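Local structure of NANS (YJHS), A 9-O-acetyl N-acetylneuraminic acid esterase (3PT5) at residues A[129-141]-A[193-207]. The protein probably removes the 9-O-acetyl group from 9-O-acetyl-N-acetylneuraminate, an alternative sialic acid of mammalian mucosal sites, as an esterase of the SGNH hydrolase type. Numbering follows the deposited sequence.
Sequences CCRGGSAFTAGSE and FDLMTSDYASHPQHF
The carboxylate of Asp194 takes hydrogen bonds from Phe136 and Thr137. Asp194 OD2 accepts a hydrogen bond from Phe136 N on its syn lone pair, at 2.9 Å and almost straight at 178°. Asp194 OD1 uses its syn lone pair for the more bent bond from Thr137 N, and its anti lone pair for Thr137 OG1, 2.6 Å away. Gln190 NE2 also hydrogen-bonds OD2, so four donors fix the rotation of this buried group. Thr137 OG1 in turn accepts from Thr197 OG1 at 2.7 Å, which extends the chain of bonds to the turn 197-200. In Thr137, chi1 of 70° sets the hydroxyl between backbone N and carbonyl carbon, and the methyl CG2 is left to face Ser202 OG and the carbonyl of Asp199.

Aromatic packing lies beside this polar network. Phe136 turns an edge to the face of His203, an offset edge-to-face pair with planes at 84°, and Phe136 CD2 comes 3.5 Å from His203 CD2. His203 NE2 is hydrogen-bonded to Gln190 OE1, so Gln190 holds both His203 and Asp194. On its other flank the Phe136 ring meets His206 CB, 3.5 Å from Phe136 CD1, and CZ reaches the backbone of Phe207. Farther out, Gly133 CA makes a CH-pi contact over one face of Phe193, 3.8 Å from the ring centroid, while Met196 CE lies over the opposite face.

The contact joins the loop after strand 122-130 to the loop before helix 203-218 and to the first turns of that helix. Both loops follow parallel strands of the central sheet, an arrangement characteristic of the alpha/beta SGNH hydrolase fold.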
ATOM      1  N   CYS A 129      -6.266   0.369   0.748  1.00 11.25           N
ATOM      2  CA  CYS A 129      -6.944  -0.395   1.802  1.00 11.54           C
ATOM      3  C   CYS A 129      -5.987  -0.993   2.823  1.00 11.97           C
ATOM      4  O   CYS A 129      -6.114  -2.163   3.142  1.00 14.06           O
ATOM      5  CB  CYS A 129      -7.811  -1.501   1.180  1.00 11.43           C
ATOM      6  SG  CYS A 129      -8.998  -0.912  -0.036  1.00 16.18           S
ATOM      7  N   CYS A 130      -5.028  -0.193   3.302  1.00 11.20           N
ATOM      8  CA  CYS A 130      -4.036  -0.691   4.254  1.00 11.64           C
ATOM      9  C   CYS A 130      -4.325  -0.232   5.664  1.00 11.50           C
ATOM     10  O   CYS A 130      -4.966   0.801   5.881  1.00 11.85           O
ATOM     11  CB  CYS A 130      -2.649  -0.198   3.864  1.00 10.54           C
ATOM     12  SG  CYS A 130      -2.179  -0.496   2.156  1.00 13.17           S
ATOM     13  N   ARG A 131      -3.813  -0.985   6.634  1.00 10.74           N
ATOM     14  CA  ARG A 131      -3.999  -0.640   8.031  1.00 11.67           C
ATOM     15  C   ARG A 131      -2.737  -1.082   8.778  1.00 10.46           C
ATOM     16  O   ARG A 131      -2.425  -2.260   8.826  1.00  9.91           O
ATOM     17  CB  ARG A 131      -5.280  -1.333   8.572  1.00 12.53           C
ATOM     18  CG  ARG A 131      -5.453  -1.265  10.103  1.00 15.34           C
ATOM     19  CD  ARG A 131      -5.482   0.171  10.497  1.00 15.45           C
ATOM     20  NE  ARG A 131      -6.050   0.454  11.811  1.00 17.20           N
ATOM     21  CZ  ARG A 131      -5.343   0.703  12.904  1.00 19.57           C
ATOM     22  NH1 ARG A 131      -4.015   0.692  12.876  1.00 20.97           N
ATOM     23  NH2 ARG A 131      -5.983   0.994  14.035  1.00 20.44           N
ATOM     24  N   GLY A 132      -2.002  -0.132   9.343  1.00 10.20           N
ATOM     25  CA  GLY A 132      -0.832  -0.488  10.160  1.00 10.01           C
ATOM     26  C   GLY A 132      -1.266  -1.367  11.308  1.00 10.57           C
ATOM     27  O   GLY A 132      -2.356  -1.178  11.870  1.00 11.61           O
ATOM     28  N   GLY A 133      -0.424  -2.338  11.652  1.00 10.54           N
ATOM     29  CA  GLY A 133      -0.638  -3.215  12.798  1.00 12.80           C
ATOM     30  C   GLY A 133      -1.847  -4.109  12.666  1.00 13.06           C
ATOM     31  O   GLY A 133      -2.497  -4.450  13.668  1.00 15.66           O
ATOM     32  N   SER A 134      -2.153  -4.483  11.437  1.00 11.46           N
ATOM     33  CA  SER A 134      -3.253  -5.392  11.158  1.00 11.13           C
ATOM     34  C   SER A 134      -2.707  -6.807  10.938  1.00 11.04           C
ATOM     35  O   SER A 134      -1.519  -7.008  10.611  1.00 12.74           O
ATOM     36  CB  SER A 134      -4.082  -4.878   9.966  1.00 10.26           C
ATOM     37  OG  SER A 134      -3.274  -4.818   8.807  1.00 11.93           O
ATOM     38  N   ALA A 135      -3.565  -7.803  11.144  1.00 11.47           N
ATOM     39  CA  ALA A 135      -3.109  -9.193  11.126  1.00 10.55           C
ATOM     40  C   ALA A 135      -4.264 -10.154  10.939  1.00 11.27           C
ATOM     41  O   ALA A 135      -5.395  -9.763  11.100  1.00 11.08           O
ATOM     42  CB  ALA A 135      -2.393  -9.527  12.430  1.00 11.21           C
ATOM     43  N   PHE A 136      -3.937 -11.407  10.646  1.00 11.97           N
ATOM     44  CA  PHE A 136      -4.955 -12.461  10.627  1.00 12.21           C
ATOM     45  C   PHE A 136      -5.160 -13.102  11.974  1.00 12.70           C
ATOM     46  O   PHE A 136      -6.251 -13.628  12.243  1.00 13.08           O
ATOM     47  CB  PHE A 136      -4.591 -13.545   9.615  1.00 11.76           C
ATOM     48  CG  PHE A 136      -4.782 -13.112   8.183  1.00 11.89           C
ATOM     49  CD1 PHE A 136      -6.033 -13.202   7.554  1.00 10.42           C
ATOM     50  CD2 PHE A 136      -3.713 -12.578   7.463  1.00 12.09           C
ATOM     51  CE1 PHE A 136      -6.193 -12.796   6.227  1.00 11.96           C
ATOM     52  CE2 PHE A 136      -3.870 -12.152   6.128  1.00 10.65           C
ATOM     53  CZ  PHE A 136      -5.118 -12.268   5.510  1.00 11.95           C
ATOM     54  N   THR A 137      -4.120 -13.076  12.806  1.00 12.85           N
ATOM     55  CA  THR A 137      -4.148 -13.822  14.076  1.00 14.43           C
ATOM     56  C   THR A 137      -4.250 -12.971  15.348  1.00 14.54           C
ATOM     57  O   THR A 137      -4.199 -13.501  16.476  1.00 16.35           O
ATOM     58  CB  THR A 137      -2.983 -14.862  14.156  1.00 14.52           C
ATOM     59  OG1 THR A 137      -1.704 -14.206  14.289  1.00 14.38           O
ATOM     60  CG2 THR A 137      -2.965 -15.761  12.924  1.00 16.51           C
ATOM     61  N   ALA A 138      -4.368 -11.652  15.172  1.00 15.42           N
ATOM     62  CA  ALA A 138      -4.482 -10.712  16.282  1.00 15.08           C
ATOM     63  C   ALA A 138      -5.057  -9.426  15.749  1.00 15.23           C
ATOM     64  O   ALA A 138      -4.896  -9.103  14.565  1.00 15.48           O
ATOM     65  CB  ALA A 138      -3.127 -10.455  16.895  1.00 14.76           C
ATOM     66  N   GLY A 139      -5.740  -8.685  16.616  1.00 15.05           N
ATOM     67  CA  GLY A 139      -6.220  -7.361  16.283  1.00 15.71           C
ATOM     68  C   GLY A 139      -7.728  -7.263  16.414  1.00 16.03           C
ATOM     69  O   GLY A 139      -8.432  -8.208  16.092  1.00 16.60           O
ATOM     70  N   SER A 140      -8.201  -6.122  16.901  1.00 17.25           N
ATOM     71  CA  SER A 140      -9.637  -5.843  17.008  1.00 18.91           C
ATOM     72  C   SER A 140     -10.345  -5.956  15.656  1.00 19.32           C
ATOM     73  O   SER A 140      -9.788  -5.578  14.638  1.00 18.76           O
ATOM     74  CB  SER A 140      -9.841  -4.442  17.610  1.00 19.21           C
ATOM     75  OG  SER A 140      -9.032  -3.489  16.943  1.00 23.64           O
ATOM     76  N   GLU A 141     -11.567  -6.481  15.641  1.00 19.35           N
ATOM     77  CA  GLU A 141     -12.381  -6.521  14.407  1.00 20.31           C
ATOM     78  C   GLU A 141     -12.697  -5.140  13.868  1.00 19.89           C
ATOM     79  O   GLU A 141     -12.702  -4.925  12.654  1.00 18.50           O
ATOM     80  CB  GLU A 141     -13.745  -7.197  14.635  1.00 21.60           C
ATOM     81  CG  GLU A 141     -13.783  -8.695  14.626  1.00 24.65           C
ATOM     82  CD  GLU A 141     -13.680  -9.313  13.245  1.00 28.85           C
ATOM     83  OE1 GLU A 141     -14.633  -9.192  12.423  1.00 28.15           O
ATOM     84  OE2 GLU A 141     -12.647  -9.976  13.003  1.00 30.28           O
ATOM     85  N   PHE A 193       2.993  -8.654  11.604  1.00  9.31           N
ATOM     86  CA  PHE A 193       2.476  -8.903  12.979  1.00 10.85           C
ATOM     87  C   PHE A 193       2.179 -10.371  13.203  1.00 10.86           C
ATOM     88  O   PHE A 193       2.353 -10.893  14.319  1.00 12.43           O
ATOM     89  CB  PHE A 193       1.264  -8.033  13.300  1.00 10.92           C
ATOM     90  CG  PHE A 193       1.629  -6.689  13.853  1.00 10.79           C
ATOM     91  CD1 PHE A 193       2.819  -6.062  13.480  1.00 12.34           C
ATOM     92  CD2 PHE A 193       0.790  -6.047  14.757  1.00 11.26           C
ATOM     93  CE1 PHE A 193       3.161  -4.831  13.993  1.00 15.07           C
ATOM     94  CE2 PHE A 193       1.140  -4.812  15.281  1.00 11.45           C
ATOM     95  CZ  PHE A 193       2.313  -4.207  14.909  1.00 12.53           C
ATOM     96  N   ASP A 194       1.756 -11.046  12.153  1.00 11.89           N
ATOM     97  CA  ASP A 194       1.501 -12.497  12.260  1.00 11.90           C
ATOM     98  C   ASP A 194       2.778 -13.308  12.527  1.00 12.34           C
ATOM     99  O   ASP A 194       2.707 -14.388  13.111  1.00 13.83           O
ATOM    100  CB  ASP A 194       0.738 -13.024  11.042  1.00 12.08           C
ATOM    101  CG  ASP A 194      -0.724 -12.592  11.044  1.00 12.42           C
ATOM    102  OD1 ASP A 194      -1.435 -12.852  12.051  1.00 14.49           O
ATOM    103  OD2 ASP A 194      -1.184 -12.008  10.046  1.00 13.24           O
ATOM    104  N   LEU A 195       3.933 -12.783  12.133  1.00 13.22           N
ATOM    105  CA  LEU A 195       5.210 -13.434  12.428  1.00 12.95           C
ATOM    106  C   LEU A 195       5.456 -13.597  13.914  1.00 13.23           C
ATOM    107  O   LEU A 195       6.211 -14.473  14.333  1.00 14.30           O
ATOM    108  CB  LEU A 195       6.377 -12.629  11.878  1.00 12.29           C
ATOM    109  CG  LEU A 195       6.480 -12.417  10.381  1.00 12.53           C
ATOM    110  CD1 LEU A 195       7.586 -11.390  10.101  1.00 11.05           C
ATOM    111  CD2 LEU A 195       6.785 -13.718   9.710  1.00 11.92           C
ATOM    112  N   MET A 196       4.857 -12.717  14.710  1.00 12.50           N
ATOM    113  CA  MET A 196       5.122 -12.648  16.143  1.00 13.03           C
ATOM    114  C   MET A 196       4.249 -13.554  16.980  1.00 13.83           C
ATOM    115  O   MET A 196       4.571 -13.802  18.140  1.00 13.10           O
ATOM    116  CB  MET A 196       4.933 -11.208  16.631  1.00 13.02           C
ATOM    117  CG  MET A 196       5.939 -10.266  16.040  1.00 13.91           C
ATOM    118  SD  MET A 196       5.863  -8.666  16.847  1.00 18.15           S
ATOM    119  CE  MET A 196       4.587  -7.886  15.939  1.00 19.78           C
ATOM    120  N   THR A 197       3.110 -13.989  16.422  1.00 14.27           N
ATOM    121  CA  THR A 197       2.105 -14.672  17.252  1.00 15.08           C
ATOM    122  C   THR A 197       2.401 -16.169  17.333  1.00 16.83           C
ATOM    123  O   THR A 197       3.094 -16.734  16.475  1.00 16.68           O
ATOM    124  CB  THR A 197       0.623 -14.437  16.800  1.00 15.39           C
ATOM    125  OG1 THR A 197       0.341 -15.234  15.648  1.00 17.34           O
ATOM    126  CG2 THR A 197       0.339 -12.978  16.479  1.00 14.37           C
ATOM    127  N   SER A 198       1.877 -16.805  18.373  1.00 18.09           N
ATOM    128  CA  SER A 198       2.084 -18.247  18.541  1.00 19.93           C
ATOM    129  C   SER A 198       1.295 -18.998  17.459  1.00 20.71           C
ATOM    130  O   SER A 198       1.602 -20.155  17.141  1.00 21.60           O
ATOM    131  CB  SER A 198       1.673 -18.704  19.948  1.00 19.74           C
ATOM    132  OG  SER A 198       0.279 -18.571  20.127  1.00 23.66           O
ATOM    133  N   ASP A 199       0.311 -18.325  16.879  1.00 20.71           N
ATOM    134  CA  ASP A 199      -0.512 -18.904  15.808  1.00 20.65           C
ATOM    135  C   ASP A 199      -0.067 -18.534  14.373  1.00 19.93           C
ATOM    136  O   ASP A 199      -0.873 -18.568  13.439  1.00 19.43           O
ATOM    137  CB  ASP A 199      -1.970 -18.525  16.046  1.00 21.31           C
ATOM    138  CG  ASP A 199      -2.929 -19.395  15.264  1.00 23.65           C
ATOM    139  OD1 ASP A 199      -2.668 -20.615  15.114  1.00 26.16           O
ATOM    140  OD2 ASP A 199      -3.936 -18.839  14.779  1.00 28.30           O
ATOM    141  N   TYR A 200       1.208 -18.201  14.189  1.00 18.63           N
ATOM    142  CA  TYR A 200       1.709 -17.765  12.873  1.00 18.64           C
ATOM    143  C   TYR A 200       1.445 -18.774  11.765  1.00 18.18           C
ATOM    144  O   TYR A 200       1.308 -18.399  10.602  1.00 16.93           O
ATOM    145  CB  TYR A 200       3.222 -17.510  12.944  1.00 19.45           C
ATOM    146  CG  TYR A 200       4.035 -18.784  13.027  1.00 20.98           C
ATOM    147  CD1 TYR A 200       4.553 -19.375  11.879  1.00 21.74           C
ATOM    148  CD2 TYR A 200       4.243 -19.417  14.258  1.00 23.68           C
ATOM    149  CE1 TYR A 200       5.277 -20.553  11.943  1.00 24.69           C
ATOM    150  CE2 TYR A 200       4.960 -20.590  14.331  1.00 26.68           C
ATOM    151  CZ  TYR A 200       5.479 -21.148  13.171  1.00 26.81           C
ATOM    152  OH  TYR A 200       6.187 -22.318  13.259  1.00 29.03           O
ATOM    153  N   ALA A 201       1.390 -20.060  12.126  1.00 17.73           N
ATOM    154  CA  ALA A 201       1.292 -21.113  11.132  1.00 17.37           C
ATOM    155  C   ALA A 201      -0.096 -21.204  10.506  1.00 16.81           C
ATOM    156  O   ALA A 201      -0.259 -21.806   9.434  1.00 18.05           O
ATOM    157  CB  ALA A 201       1.727 -22.440  11.725  1.00 18.00           C
ATOM    158  N   SER A 202      -1.096 -20.580  11.139  1.00 16.45           N
ATOM    159  CA  SER A 202      -2.420 -20.493  10.531  1.00 16.36           C
ATOM    160  C   SER A 202      -2.510 -19.426   9.418  1.00 15.75           C
ATOM    161  O   SER A 202      -3.461 -19.413   8.662  1.00 16.32           O
ATOM    162  CB  SER A 202      -3.485 -20.219  11.588  1.00 17.56           C
ATOM    163  OG  SER A 202      -3.231 -18.991  12.229  1.00 20.78           O
ATOM    164  N   HIS A 203      -1.531 -18.534   9.326  1.00 15.58           N
ATOM    165  CA  HIS A 203      -1.628 -17.426   8.365  1.00 14.24           C
ATOM    166  C   HIS A 203      -1.784 -17.926   6.921  1.00 13.87           C
ATOM    167  O   HIS A 203      -2.672 -17.447   6.207  1.00 14.35           O
ATOM    168  CB  HIS A 203      -0.428 -16.469   8.509  1.00 13.15           C
ATOM    169  CG  HIS A 203      -0.398 -15.367   7.497  1.00 12.46           C
ATOM    170  ND1 HIS A 203      -0.157 -15.588   6.157  1.00 12.10           N
ATOM    171  CD2 HIS A 203      -0.528 -14.023   7.642  1.00 10.19           C
ATOM    172  CE1 HIS A 203      -0.172 -14.429   5.514  1.00 11.18           C
ATOM    173  NE2 HIS A 203      -0.417 -13.468   6.391  1.00 14.04           N
ATOM    174  N   PRO A 204      -0.974 -18.913   6.491  1.00 14.04           N
ATOM    175  CA  PRO A 204      -1.170 -19.295   5.060  1.00 14.77           C
ATOM    176  C   PRO A 204      -2.603 -19.665   4.666  1.00 15.59           C
ATOM    177  O   PRO A 204      -3.106 -19.195   3.628  1.00 15.24           O
ATOM    178  CB  PRO A 204      -0.190 -20.460   4.878  1.00 14.83           C
ATOM    179  CG  PRO A 204       0.945 -20.118   5.822  1.00 15.02           C
ATOM    180  CD  PRO A 204       0.244 -19.547   7.053  1.00 13.86           C
ATOM    181  N   GLN A 205      -3.279 -20.465   5.488  1.00 16.17           N
ATOM    182  CA  GLN A 205      -4.659 -20.790   5.166  1.00 17.43           C
ATOM    183  C   GLN A 205      -5.610 -19.607   5.289  1.00 16.67           C
ATOM    184  O   GLN A 205      -6.509 -19.470   4.473  1.00 17.41           O
ATOM    185  CB  GLN A 205      -5.164 -22.023   5.914  1.00 18.50           C
ATOM    186  CG  GLN A 205      -4.629 -23.358   5.330  1.00 24.00           C
ATOM    187  CD  GLN A 205      -4.487 -23.369   3.785  1.00 28.99           C
ATOM    188  OE1 GLN A 205      -5.478 -23.313   3.033  1.00 33.10           O
ATOM    189  NE2 GLN A 205      -3.242 -23.467   3.314  1.00 31.18           N
ATOM    190  N   HIS A 206      -5.400 -18.735   6.282  1.00 15.54           N
ATOM    191  CA  HIS A 206      -6.233 -17.531   6.410  1.00 15.88           C
ATOM    192  C   HIS A 206      -6.098 -16.642   5.193  1.00 15.44           C
ATOM    193  O   HIS A 206      -7.102 -16.160   4.653  1.00 15.74           O
ATOM    194  CB  HIS A 206      -5.898 -16.708   7.665  1.00 16.82           C
ATOM    195  CG  HIS A 206      -6.399 -17.312   8.939  1.00 19.21           C
ATOM    196  ND1 HIS A 206      -5.679 -17.278  10.115  1.00 24.28           N
ATOM    197  CD2 HIS A 206      -7.542 -17.981   9.219  1.00 23.13           C
ATOM    198  CE1 HIS A 206      -6.358 -17.895  11.066  1.00 20.02           C
ATOM    199  NE2 HIS A 206      -7.491 -18.335  10.548  1.00 24.51           N
ATOM    200  N   PHE A 207      -4.853 -16.417   4.773  1.00 13.25           N
ATOM    201  CA  PHE A 207      -4.570 -15.628   3.574  1.00 13.54           C
ATOM    202  C   PHE A 207      -5.192 -16.267   2.324  1.00 14.08           C
ATOM    203  O   PHE A 207      -5.898 -15.588   1.566  1.00 14.60           O
ATOM    204  CB  PHE A 207      -3.057 -15.462   3.388  1.00 13.64           C
ATOM    205  CG  PHE A 207      -2.681 -14.790   2.092  1.00 11.00           C
ATOM    206  CD1 PHE A 207      -2.839 -13.408   1.935  1.00 11.79           C
ATOM    207  CD2 PHE A 207      -2.220 -15.535   1.013  1.00  9.09           C
ATOM    208  CE1 PHE A 207      -2.504 -12.797   0.734  1.00 11.22           C
ATOM    209  CE2 PHE A 207      -1.894 -14.913  -0.232  1.00 12.20           C
ATOM    210  CZ  PHE A 207      -2.028 -13.558  -0.354  1.00 10.63           C
TER